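Local atomic coordinates of acetaldehyde dehydrogenase (Acetylating) (Geobacillus thermoglucosidasius, PDB entry 5J78), a protein that catalyses the reversible, NAD-dependent interconversion of acetaldehyde and acetyl-coenzyme A as an acetylating aldehyde dehydrogenase. Residues 101-106 with 147-152; 115-120 with 124-129; 304-309 with 357-362; 311-314 with 318-321. One frame throughout, in Å; residues are numbered along the deposited sequence. Where two conformers were deposited one is given.

Contact 1: 101-106 with 147-152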
loop_
_atom_site.group_PDB
_atom_site.type_symbol
_atom_site.label_atom_id
_atom_site.label_comp_id
_atom_site.label_asym_id
_atom_site.label_seq_id
_atom_site.Cartn_x
_atom_site.Cartn_y
_atom_site.Cartn_z
ATOM N N ASN A 101 11.254 38.208 -16.612
ATOM C CA ASN A 101 12.222 39.276 -16.380
ATOM C C ASN A 101 12.952 39.153 -15.042
ATOM O O ASN A 101 14.177 39.007 -15.033
ATOM C CB ASN A 101 11.544 40.654 -16.495
ATOM C CG ASN A 101 11.052 40.937 -17.907
ATOM O OD1 ASN A 101 11.632 40.467 -18.876
ATOM N ND2 ASN A 101 9.986 41.702 -18.028
ATOM N N ASP A 102 12.219 39.195 -13.933
ATOM C CA ASP A 102 12.826 39.123 -12.594
ATOM C C ASP A 102 13.594 37.805 -12.346
ATOM O O ASP A 102 14.709 37.822 -11.830
ATOM C CB ASP A 102 11.761 39.300 -11.511
ATOM C CG ASP A 102 11.081 40.665 -11.578
ATOM O OD1 ASP A 102 10.676 41.091 -12.678
ATOM O OD2 ASP A 102 10.976 41.320 -10.529
ATOM N N VAL A 103 13.003 36.684 -12.723
ATOM C CA VAL A 103 13.650 35.389 -12.539
ATOM C C VAL A 103 14.859 35.266 -13.455
ATOM O O VAL A 103 15.933 34.858 -13.024
ATOM C CB VAL A 103 12.678 34.226 -12.795
ATOM C CG1 VAL A 103 13.405 32.906 -12.844
ATOM C CG2 VAL A 103 11.595 34.200 -11.735
ATOM N N TYR A 104 14.688 35.628 -14.715
ATOM C CA TYR A 104 15.792 35.619 -15.652
ATOM C C TYR A 104 16.983 36.439 -15.146
ATOM O O TYR A 104 18.130 35.966 -15.127
ATOM C CB TYR A 104 15.348 36.162 -17.004
ATOM C CG TYR A 104 16.517 36.297 -17.934
ATOM C CD1 TYR A 104 17.125 35.179 -18.460
ATOM C CD2 TYR A 104 17.017 37.546 -18.276
ATOM C CE1 TYR A 104 18.219 35.284 -19.313
ATOM C CE2 TYR A 104 18.098 37.673 -19.119
ATOM C CZ TYR A 104 18.696 36.536 -19.641
ATOM O OH TYR A 104 19.777 36.658 -20.478
ATOM N N ASN A 105 16.712 37.675 -14.753
ATOM C CA ASN A 105 17.771 38.565 -14.299
ATOM C C ASN A 105 18.495 38.023 -13.063
ATOM O O ASN A 105 19.685 38.238 -12.919
ATOM C CB ASN A 105 17.188 39.964 -14.029
ATOM C CG ASN A 105 16.900 40.727 -15.317
ATOM O OD1 ASN A 105 17.511 40.467 -16.363
ATOM N ND2 ASN A 105 15.984 41.675 -15.246
ATOM N N SER A 106 17.790 37.291 -12.199
ATOM C CA SER A 106 18.395 36.750 -10.983
ATOM C C SER A 106 19.249 35.493 -11.215
ATOM O O SER A 106 19.943 35.058 -10.316
ATOM C CB SER A 106 17.318 36.408 -9.959
ATOM O OG SER A 106 16.695 35.193 -10.312
ATOM N N VAL A 147 5.559 27.624 -15.060
ATOM C CA VAL A 147 6.235 26.898 -16.117
ATOM C C VAL A 147 7.429 27.692 -16.601
ATOM O O VAL A 147 8.525 27.131 -16.787
ATOM C CB VAL A 147 5.306 26.607 -17.313
ATOM C CG1 VAL A 147 6.107 26.216 -18.542
ATOM C CG2 VAL A 147 4.315 25.531 -16.951
ATOM N N ILE A 148 7.215 28.985 -16.825
ATOM C CA ILE A 148 8.285 29.858 -17.302
ATOM C C ILE A 148 9.414 29.875 -16.269
ATOM O O ILE A 148 10.579 29.652 -16.596
ATOM C CB ILE A 148 7.759 31.277 -17.553
ATOM C CG1 ILE A 148 6.788 31.286 -18.745
ATOM C CG2 ILE A 148 8.909 32.248 -17.797
ATOM C CD1 ILE A 148 5.917 32.500 -18.804
ATOM N N PHE A 149 9.040 30.126 -15.020
ATOM C CA PHE A 149 9.981 30.188 -13.900
ATOM C C PHE A 149 10.796 28.891 -13.785
ATOM O O PHE A 149 12.025 28.921 -13.796
ATOM C CB PHE A 149 9.196 30.502 -12.611
ATOM C CG PHE A 149 9.812 29.947 -11.360
ATOM C CD1 PHE A 149 11.010 30.467 -10.851
ATOM C CD2 PHE A 149 9.188 28.918 -10.676
ATOM C CE1 PHE A 149 11.583 29.933 -9.690
ATOM C CE2 PHE A 149 9.755 28.379 -9.523
ATOM C CZ PHE A 149 10.956 28.888 -9.032
ATOM N N LYS A 150 10.109 27.751 -13.740
ATOM C CA LYS A 150 10.780 26.461 -13.573
ATOM C C LYS A 150 11.621 26.057 -14.777
ATOM O O LYS A 150 12.699 25.456 -14.627
ATOM C CB LYS A 150 9.749 25.371 -13.262
ATOM C CG LYS A 150 9.178 25.506 -11.866
ATOM C CD LYS A 150 8.255 24.350 -11.488
ATOM C CE LYS A 150 7.807 24.499 -10.038
ATOM N NZ LYS A 150 6.848 23.452 -9.595
ATOM N N ALA A 151 11.146 26.369 -15.974
ATOM C CA ALA A 151 11.907 26.011 -17.167
ATOM C C ALA A 151 13.212 26.777 -17.221
ATOM O O ALA A 151 14.250 26.198 -17.541
ATOM C CB ALA A 151 11.094 26.269 -18.432
ATOM N N LEU A 152 13.162 28.075 -16.918
ATOM C CA LEU A 152 14.374 28.895 -16.895
ATOM C C LEU A 152 15.403 28.376 -15.854
ATOM O O LEU A 152 16.568 28.205 -16.174
ATOM C CB LEU A 152 14.035 30.354 -16.595
ATOM C CG LEU A 152 13.361 31.176 -17.701
ATOM C CD1 LEU A 152 12.890 32.485 -17.091
ATOM C CD2 LEU A 152 14.305 31.382 -18.878
#

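Contact 2: 115-120 with 124-129. With GOL (glycerol), chain O.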
loop_
_atom_site.group_PDB
_atom_site.type_symbol
_atom_site.label_atom_id
_atom_site.label_comp_id
_atom_site.label_asym_id
_atom_site.label_seq_id
_atom_site.Cartn_x
_atom_site.Cartn_y
_atom_site.Cartn_z
ATOM N N ILE A 115 33.813 24.020 -13.233
ATOM C CA ILE A 115 34.340 24.502 -11.981
ATOM C C ILE A 115 33.815 25.899 -11.762
ATOM O O ILE A 115 34.092 26.795 -12.556
ATOM C CB ILE A 115 35.882 24.473 -11.989
ATOM C CG1 ILE A 115 36.339 23.016 -12.061
ATOM C CG2 ILE A 115 36.452 25.179 -10.755
ATOM C CD1 ILE A 115 37.845 22.823 -12.078
ATOM N N ILE A 116 33.032 26.078 -10.704
ATOM C CA ILE A 116 32.379 27.355 -10.464
ATOM C C ILE A 116 33.110 28.124 -9.373
ATOM O O ILE A 116 32.822 29.288 -9.141
ATOM C CB ILE A 116 30.882 27.183 -10.093
ATOM C CG1 ILE A 116 30.691 26.299 -8.855
ATOM C CG2 ILE A 116 30.126 26.639 -11.277
ATOM C CD1 ILE A 116 29.195 26.184 -8.385
ATOM N N ARG A 117 34.090 27.484 -8.739
ATOM C CA ARG A 117 34.806 28.102 -7.632
ATOM C C ARG A 117 36.083 27.348 -7.310
ATOM O O ARG A 117 36.082 26.119 -7.282
ATOM C CB ARG A 117 33.910 28.151 -6.395
ATOM C CG ARG A 117 34.482 28.959 -5.249
ATOM C CD ARG A 117 33.520 29.027 -4.069
ATOM N NE ARG A 117 34.213 29.488 -2.867
ATOM C CZ ARG A 117 34.791 28.692 -1.968
ATOM N NH1 ARG A 117 34.751 27.366 -2.107
ATOM N NH2 ARG A 117 35.407 29.224 -0.916
ATOM N N ARG A 118 37.180 28.078 -7.125
ATOM C CA ARG A 118 38.432 27.491 -6.653
ATOM C C ARG A 118 38.813 28.179 -5.352
ATOM O O ARG A 118 39.007 29.399 -5.320
ATOM C CB ARG A 118 39.558 27.630 -7.686
ATOM C CG ARG A 118 39.395 26.736 -8.896
ATOM C CD ARG A 118 40.687 26.616 -9.696
ATOM N NE ARG A 118 40.403 26.406 -11.117
ATOM C CZ ARG A 118 40.895 25.425 -11.870
ATOM N NH1 ARG A 118 41.731 24.522 -11.370
ATOM N NH2 ARG A 118 40.543 25.359 -13.146
ATOM N N ASP A 119 38.887 27.389 -4.283
ATOM C CA ASP A 119 39.245 27.889 -2.952
ATOM C C ASP A 119 40.682 27.511 -2.654
ATOM O O ASP A 119 40.967 26.415 -2.174
ATOM C CB ASP A 119 38.311 27.323 -1.890
ATOM C CG ASP A 119 38.587 27.877 -0.498
ATOM O OD1 ASP A 119 39.630 28.528 -0.279
ATOM O OD2 ASP A 119 37.750 27.647 0.396
ATOM N N GLU A 120 41.582 28.443 -2.923
ATOM C CA GLU A 120 42.992 28.143 -2.951
ATOM C C GLU A 120 43.550 27.910 -1.558
ATOM O O GLU A 120 44.477 27.122 -1.389
ATOM C CB GLU A 120 43.753 29.274 -3.653
ATOM C CG GLU A 120 43.445 29.375 -5.134
ATOM C CD GLU A 120 43.875 28.141 -5.895
ATOM O OE1 GLU A 120 44.831 27.469 -5.441
ATOM O OE2 GLU A 120 43.251 27.840 -6.938
ATOM N N VAL A 124 40.287 23.316 -2.498
ATOM C CA VAL A 124 39.019 22.702 -2.869
ATOM C C VAL A 124 38.480 23.395 -4.114
ATOM O O VAL A 124 38.367 24.627 -4.124
ATOM C CB VAL A 124 37.941 22.830 -1.750
ATOM C CG1 VAL A 124 36.561 22.302 -2.241
ATOM C CG2 VAL A 124 38.366 22.124 -0.492
ATOM N N TRP A 125 38.166 22.618 -5.152
ATOM C CA TRP A 125 37.423 23.123 -6.314
ATOM C C TRP A 125 35.966 22.683 -6.178
ATOM O O TRP A 125 35.691 21.533 -5.807
ATOM C CB TRP A 125 37.963 22.582 -7.647
ATOM C CG TRP A 125 39.414 22.678 -7.852
ATOM C CD1 TRP A 125 40.279 23.542 -7.248
ATOM C CD2 TRP A 125 40.198 21.867 -8.735
ATOM N NE1 TRP A 125 41.552 23.319 -7.701
ATOM C CE2 TRP A 125 41.533 22.298 -8.614
ATOM C CE3 TRP A 125 39.901 20.820 -9.615
ATOM C CZ2 TRP A 125 42.572 21.723 -9.343
ATOM C CZ3 TRP A 125 40.933 20.246 -10.344
ATOM C CH2 TRP A 125 42.252 20.698 -10.202
ATOM N N GLU A 126 35.045 23.582 -6.495
ATOM C CA GLU A 126 33.626 23.243 -6.589
ATOM C C GLU A 126 33.209 23.079 -8.036
ATOM O O GLU A 126 33.453 23.962 -8.867
ATOM C CB GLU A 126 32.769 24.315 -5.941
ATOM C CG GLU A 126 33.050 24.588 -4.496
ATOM C CD GLU A 126 32.051 25.614 -3.923
ATOM O OE1 GLU A 126 31.291 26.206 -4.719
ATOM O OE2 GLU A 126 32.019 25.816 -2.696
ATOM N N ILE A 127 32.595 21.937 -8.332
ATOM C CA ILE A 127 32.096 21.638 -9.665
ATOM C C ILE A 127 30.569 21.641 -9.611
ATOM O O ILE A 127 29.981 21.007 -8.729
ATOM C CB ILE A 127 32.575 20.276 -10.174
ATOM C CG1 ILE A 127 34.102 20.193 -10.191
ATOM C CG2 ILE A 127 32.036 19.998 -11.565
ATOM C CD1 ILE A 127 34.587 18.754 -10.323
ATOM N N ALA A 128 29.936 22.362 -10.533
ATOM C CA ALA A 128 28.480 22.343 -10.649
ATOM C C ALA A 128 28.054 21.067 -11.352
ATOM O O ALA A 128 28.553 20.739 -12.431
ATOM C CB ALA A 128 27.976 23.564 -11.397
ATOM N N GLN A 129 27.140 20.339 -10.721
ATOM C CA GLN A 129 26.648 19.071 -11.250
ATOM C C GLN A 129 25.118 19.071 -11.391
ATOM O O GLN A 129 24.410 19.097 -10.389
ATOM C CB GLN A 129 27.072 17.912 -10.342
ATOM C CG GLN A 129 26.623 16.543 -10.842
ATOM C CD GLN A 129 27.251 16.208 -12.200
ATOM O OE1 GLN A 129 28.467 16.324 -12.391
ATOM N NE2 GLN A 129 26.418 15.817 -13.151
HETATM C C1 GOL O . 45.940 22.517 -5.726
HETATM O O1 GOL O . 46.406 22.315 -7.031
HETATM C C2 GOL O . 44.635 23.275 -5.745
HETATM O O2 GOL O . 44.485 23.916 -4.502
HETATM C C3 GOL O . 44.662 24.280 -6.894
HETATM O O3 GOL O . 43.609 25.209 -6.732
#

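Contact 3: 304-309 with 357-362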
loop_
_atom_site.group_PDB
_atom_site.type_symbol
_atom_site.label_atom_id
_atom_site.label_comp_id
_atom_site.label_asym_id
_atom_site.label_seq_id
_atom_site.Cartn_x
_atom_site.Cartn_y
_atom_site.Cartn_z
ATOM N N GLU A 304 -25.325 40.578 8.044
ATOM C CA GLU A 304 -26.128 39.756 7.132
ATOM C C GLU A 304 -25.326 39.399 5.874
ATOM O O GLU A 304 -25.386 38.268 5.391
ATOM C CB GLU A 304 -27.424 40.479 6.741
ATOM C CG GLU A 304 -28.299 39.720 5.730
ATOM C CD GLU A 304 -29.334 40.617 5.055
ATOM O OE1 GLU A 304 -29.486 41.778 5.493
ATOM O OE2 GLU A 304 -29.987 40.172 4.081
ATOM N N GLU A 305 -24.585 40.371 5.342
ATOM C CA GLU A 305 -23.721 40.133 4.188
ATOM C C GLU A 305 -22.587 39.154 4.526
ATOM O O GLU A 305 -22.272 38.269 3.731
ATOM C CB GLU A 305 -23.130 41.448 3.676
ATOM C CG GLU A 305 -24.134 42.357 2.986
ATOM C CD GLU A 305 -23.582 43.755 2.718
ATOM O OE1 GLU A 305 -22.796 44.258 3.551
ATOM O OE2 GLU A 305 -23.928 44.353 1.672
ATOM N N LYS A 306 -21.975 39.319 5.697
ATOM C CA LYS A 306 -20.900 38.416 6.128
ATOM C C LYS A 306 -21.357 36.965 6.056
ATOM O O LYS A 306 -20.684 36.091 5.487
ATOM C CB LYS A 306 -20.454 38.732 7.561
ATOM C CG LYS A 306 -19.265 39.663 7.682
ATOM C CD LYS A 306 -18.969 40.006 9.158
ATOM C CE LYS A 306 -19.196 41.496 9.444
ATOM N NZ LYS A 306 -18.902 41.895 10.854
ATOM N N GLN A 307 -22.526 36.714 6.627
ATOM C CA GLN A 307 -23.016 35.356 6.742
ATOM C C GLN A 307 -23.342 34.786 5.374
ATOM O O GLN A 307 -23.087 33.612 5.119
ATOM C CB GLN A 307 -24.228 35.311 7.678
ATOM C CG GLN A 307 -23.893 35.695 9.142
ATOM C CD GLN A 307 -22.505 35.198 9.626
ATOM O OE1 GLN A 307 -22.140 34.034 9.434
ATOM N NE2 GLN A 307 -21.736 36.091 10.255
ATOM N N LYS A 308 -23.855 35.612 4.470
ATOM C CA LYS A 308 -24.100 35.136 3.113
ATOM C C LYS A 308 -22.789 34.791 2.408
ATOM O O LYS A 308 -22.683 33.742 1.765
ATOM C CB LYS A 308 -24.878 36.175 2.304
ATOM C CG LYS A 308 -26.365 36.217 2.665
ATOM C CD LYS A 308 -27.127 37.272 1.864
ATOM C CE LYS A 308 -28.583 37.352 2.291
ATOM N NZ LYS A 308 -29.392 36.223 1.747
ATOM N N VAL A 309 -21.792 35.664 2.520
ATOM C CA VAL A 309 -20.510 35.399 1.876
ATOM C C VAL A 309 -19.855 34.152 2.520
ATOM O O VAL A 309 -19.342 33.288 1.812
ATOM C CB VAL A 309 -19.577 36.621 1.956
ATOM C CG1 VAL A 309 -18.150 36.275 1.441
ATOM C CG2 VAL A 309 -20.148 37.755 1.145
ATOM N N TYR A 357 -14.310 29.115 10.967
ATOM C CA TYR A 357 -14.561 30.539 10.780
ATOM C C TYR A 357 -14.030 30.928 9.403
ATOM O O TYR A 357 -12.876 31.348 9.264
ATOM C CB TYR A 357 -13.900 31.353 11.873
ATOM C CG TYR A 357 -14.497 31.088 13.231
ATOM C CD1 TYR A 357 -15.605 31.799 13.667
ATOM C CD2 TYR A 357 -13.973 30.113 14.071
ATOM C CE1 TYR A 357 -16.169 31.559 14.902
ATOM C CE2 TYR A 357 -14.536 29.867 15.316
ATOM C CZ TYR A 357 -15.630 30.599 15.721
ATOM O OH TYR A 357 -16.193 30.369 16.949
ATOM N N PRO A 358 -14.871 30.768 8.373
ATOM C CA PRO A 358 -14.415 30.850 6.982
ATOM C C PRO A 358 -13.678 32.125 6.611
ATOM O O PRO A 358 -12.941 32.114 5.621
ATOM C CB PRO A 358 -15.713 30.733 6.190
ATOM C CG PRO A 358 -16.627 29.963 7.089
ATOM C CD PRO A 358 -16.308 30.440 8.458
ATOM N N PHE A 359 -13.839 33.201 7.368
ATOM C CA PHE A 359 -13.132 34.422 7.021
ATOM C C PHE A 359 -11.689 34.384 7.534
ATOM O O PHE A 359 -10.853 35.166 7.089
ATOM C CB PHE A 359 -13.878 35.647 7.556
ATOM C CG PHE A 359 -15.047 36.059 6.699
ATOM C CD1 PHE A 359 -14.849 36.817 5.565
ATOM C CD2 PHE A 359 -16.337 35.684 7.026
ATOM C CE1 PHE A 359 -15.927 37.201 4.759
ATOM C CE2 PHE A 359 -17.407 36.061 6.228
ATOM C CZ PHE A 359 -17.192 36.815 5.088
ATOM N N SER A 360 -11.390 33.470 8.449
ATOM C CA SER A 360 -10.043 33.385 9.009
ATOM C C SER A 360 -9.114 32.466 8.201
ATOM O O SER A 360 -7.908 32.488 8.432
ATOM C CB SER A 360 -10.080 32.896 10.455
ATOM O OG SER A 360 -10.465 31.541 10.507
ATOM N N ILE A 361 -9.663 31.671 7.277
ATOM C CA ILE A 361 -8.840 30.763 6.468
ATOM C C ILE A 361 -8.297 31.455 5.216
ATOM O O ILE A 361 -8.592 32.643 4.955
ATOM C CB ILE A 361 -9.623 29.476 6.057
ATOM C CG1 ILE A 361 -10.716 29.750 5.003
ATOM C CG2 ILE A 361 -10.232 28.828 7.290
ATOM C CD1 ILE A 361 -11.196 28.497 4.264
ATOM N N GLU A 362 -7.494 30.705 4.457
ATOM C CA GLU A 362 -6.902 31.189 3.224
ATOM C C GLU A 362 -8.004 31.212 2.177
ATOM O O GLU A 362 -8.630 30.185 1.900
ATOM C CB GLU A 362 -5.723 30.303 2.758
ATOM C CG GLU A 362 -4.931 30.947 1.617
ATOM C CD GLU A 362 -3.969 30.022 0.889
ATOM O OE1 GLU A 362 -4.019 28.789 1.087
ATOM O OE2 GLU A 362 -3.145 30.558 0.109
#

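Contact 4: 311-314 with 318-321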
loop_
_atom_site.group_PDB
_atom_site.type_symbol
_atom_site.label_atom_id
_atom_site.label_comp_id
_atom_site.label_asym_id
_atom_site.label_seq_id
_atom_site.Cartn_x
_atom_site.Cartn_y
_atom_site.Cartn_z
ATOM N N SER A 311 -20.977 31.598 3.608
ATOM C CA SER A 311 -21.631 30.358 3.217
ATOM C C SER A 311 -21.054 29.765 1.949
ATOM O O SER A 311 -21.183 28.565 1.705
ATOM C CB SER A 311 -23.128 30.604 3.026
ATOM O OG SER A 311 -23.656 31.237 4.171
ATOM N N ILE A 312 -20.438 30.612 1.131
ATOM C CA ILE A 312 -19.855 30.146 -0.117
ATOM C C ILE A 312 -18.326 30.168 -0.103
ATOM O O ILE A 312 -17.702 29.845 -1.109
ATOM C CB ILE A 312 -20.369 30.984 -1.310
ATOM C CG1 ILE A 312 -19.922 32.444 -1.208
ATOM C CG2 ILE A 312 -21.890 30.905 -1.385
ATOM C CD1 ILE A 312 -19.895 33.145 -2.541
ATOM N N ILE A 313 -17.727 30.553 1.022
ATOM C CA ILE A 313 -16.272 30.564 1.132
ATOM C C ILE A 313 -15.738 29.136 1.259
ATOM O O ILE A 313 -14.708 28.816 0.671
ATOM C CB ILE A 313 -15.790 31.421 2.310
ATOM C CG1 ILE A 313 -15.830 32.888 1.893
ATOM C CG2 ILE A 313 -14.343 31.067 2.725
ATOM C CD1 ILE A 313 -15.481 33.855 2.985
ATOM N N MET A 314 -16.418 28.282 2.018
ATOM C CA MET A 314 -16.078 26.859 1.986
ATOM C C MET A 314 -17.295 25.951 1.803
ATOM O O MET A 314 -18.411 26.253 2.245
ATOM C CB MET A 314 -15.273 26.463 3.242
ATOM C CG MET A 314 -15.835 26.817 4.588
ATOM S SD MET A 314 -14.510 26.996 5.834
ATOM C CE MET A 314 -13.444 25.623 5.418
ATOM N N SER A 318 -13.641 22.718 3.371
ATOM C CA SER A 318 -12.507 23.191 2.583
ATOM C C SER A 318 -12.894 24.377 1.703
ATOM O O SER A 318 -14.063 24.560 1.374
ATOM C CB SER A 318 -11.956 22.062 1.713
ATOM O OG SER A 318 -12.935 21.634 0.782
ATOM N N LEU A 319 -11.894 25.167 1.319
ATOM C CA LEU A 319 -12.096 26.315 0.449
ATOM C C LEU A 319 -12.862 25.929 -0.816
ATOM O O LEU A 319 -12.576 24.921 -1.447
ATOM C CB LEU A 319 -10.749 26.944 0.086
ATOM C CG LEU A 319 -10.806 28.200 -0.795
ATOM C CD1 LEU A 319 -11.500 29.379 -0.072
ATOM C CD2 LEU A 319 -9.390 28.567 -1.238
ATOM N N ASN A 320 -13.866 26.735 -1.137
ATOM C CA ASN A 320 -14.694 26.572 -2.333
ATOM C C ASN A 320 -13.959 27.048 -3.586
ATOM O O ASN A 320 -13.690 28.234 -3.738
ATOM C CB ASN A 320 -16.006 27.354 -2.138
ATOM C CG ASN A 320 -16.963 27.248 -3.327
ATOM O OD1 ASN A 320 -16.760 26.471 -4.261
ATOM N ND2 ASN A 320 -18.035 28.035 -3.272
ATOM N N ALA A 321 -13.633 26.120 -4.481
ATOM C CA ALA A 321 -12.872 26.448 -5.685
ATOM C C ALA A 321 -13.592 27.457 -6.584
ATOM O O ALA A 321 -12.955 28.141 -7.391
ATOM C CB ALA A 321 -12.563 25.173 -6.484
#

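Contact 1: 101-106 with 147-152
Val103 and Phe149 face each other across two helices that run almost parallel, their axes inclined by 12° and 9.8 Å apart at the closest. Val103 carries the meeting. Its CB points toward the partner helix, and both methyls reach the same corner of the Phe149 ring: CG2 lies 3.9 Å from CD1 of Phe149, and CG1 is 4.0 Å from that same CD1. The two side chains cross at about a right angle, and CG2 approaches the ring obliquely. A chi1 of 151° swings the ring of Phe149 away from its backbone N and onto this side of its helix.

Helix 143-156 is the connection of a beta-alpha-beta crossover between the parallel strands 124-138 and 160-165, part of what the family leads one to expect as the cofactor-binding domain. Helix 89-107 packs against it, and helix 55-84 adjoins both.

Leu152, one turn further along, extends the apolar seam. Its CD1 comes 4.3 Å from CG1 of Val103 and 4.4 Å from CB of Tyr104. Aliphatic groups suit this buried strip, whereas Tyr104 contributes mainly its CB here and also meets Glu63 and Ala66 of helix 55-84.

Contact 2: 115-120 with 124-129
Ile116 and Arg117 both face Glu126, which makes a classic beta bulge in the antiparallel hairpin of strands 115-119 and 124-138. Backbone bonds hold the two sides of the bulge: Ile116 N donates to Glu126 O at 2.8 Å, and Glu126 N to Arg117 O at 2.9 Å. Toward the turn, Asp119 and Val124 form a hydrogen-bonded pair through both their N-H and C=O groups.

Charged groups occupy the face that bears Arg117, Asp119 and Glu126. Arg117 leaves the strand with its chain extended and spreads its guanidinium between two acids. NH1 makes a weak salt-bridge bond of 3.2 Å to Glu126 OE2, and NH2 a weak one of 3.1 Å to Asp119 OD2, an oxygen also bonded to Asn122.

On the other face, CD1 of Ile115 makes an apolar contact, 3.8 Å from CE3 of Trp125. Arg118, in one of its two conformers, runs alongside the indole, pointing the same way: its CZ stands over the five-membered ring in a cation-pi contact, NH1 lies over the same face, and guanidinium and ring planes are 63° apart. Ile115 and Trp125 also pack on a second subunit, consistent with the oligomerisation arm of this family.

At the indole edge, Trp125 NE1 donates to O3 of a glycerol, probably from the crystallisation liquor, at 3.0 Å (164°), and that hydroxyl donates to Glu120 OE2 at 2.7 Å.

Contact 3: 304-309 with 357-362
Phe359 reaches helix 303-313 with CG anti to its own carbonyl carbon (chi1 -80°), and a chi2 of -81° turns the ring so that its rim meets Lys306 and Val309. In Val309, CG1 is anti to the backbone N (chi1 172°), which brings that methyl to the far end of the ring. Val309 CG1 lies 3.8 Å from Phe359 CZ, and the two side chains cross at about a right angle. Val309 CB is close as well, 3.9 Å from the same CZ.

The other meeting is with the backbone. Lys306 O sits at the edge of the ring and in its plane, 3.4 Å from Phe359 CE2 and 3.6 Å from Phe359 CZ. The hydrogens on a phenyl rim carry a slight positive charge, so a carbonyl oxygen is a compatible neighbour there.

In the fold, helix 303-313 lies beside the parallel sheet of the probable catalytic domain. Phe359 is wedged between helix and sheet, also touching Ala310, Ile313, and Ala348 and Ile367 on two adjacent strands. A large flat hydrocarbon group suits such a place. Lys306 contributes backbone and aliphatic chain to it, while its ammonium leads away to a salt bridge with Glu303.

Across Phe359, from the residue before the loop's Pro358 to the one after the ring, the loop is tied to itself. Tyr357 O accepts from both Ser360 N and Ser360 OG, each at 2.7 Å, the hydroxyl lying in the carbonyl plane on a lone pair. Ser360 OG is also bonded to Gly354 N, and Ser360 O accepts from Asn243 ND2.

Contact 4: 311-314 with 318-321
Asn320 turns its CB toward residues 311-314, where it lies 3.2 Å from Ile312 O and 3.4 Å from Ile313 O. Because CG is anti to the backbone N (chi1 -180°), the chain continues toward Ile312 O: CG is 3.5 Å from Ile312 O, and at the tip ND2 donates to that oxygen at 2.8 Å. The N-H points fairly straight at it (158°), and the acceptor lies only 9° out of the amide plane. The other branch of the tip, OD1, accepts from the backbone N of Lys322. A carboxamide suits this buried place because it offers a donor and an acceptor at once.

The setting is a tight reversal after helix 303-313, where the chain leaves the helix and forms a two-stranded antiparallel pair, 314-315 with 318-319. Met314 and Leu319 are its non-hydrogen-bonded pair, their side chains diverging. Next to it, Asn320 N donates to Ile313 O at 2.9 Å in a nearly straight bond. Backbone and side chain of one asparagine thus take up two successive carbonyls, those of Ile313 and Ile312. Leu319 CD1 covers the former, 3.3 Å from Ile313 O, and packs loosely on Ile313 CG2.

How the contacts relate
Contact 2 is nested along the chain within the loop closed by contact 1, and contact 4 within that of contact 3. Strand 124-138 leads from the hairpin of contact 2 into helix 143-156 of contact 1, although the two centres are about 25 Å apart. Contacts 3 and 4, with centres about 9 Å apart, share helix 303-313 and touch: Ile313 packs on Pro358 and Phe359, and Met314 on Ile361. This second pair lies on the opposite side of the chain's centre from the first, the centres of contacts 2 and 3 being about 55 Å apart. The mixed sheet and its subunit-contacting hairpin thus stand at one end, the parallel sheet with the modified Cys273 at the other.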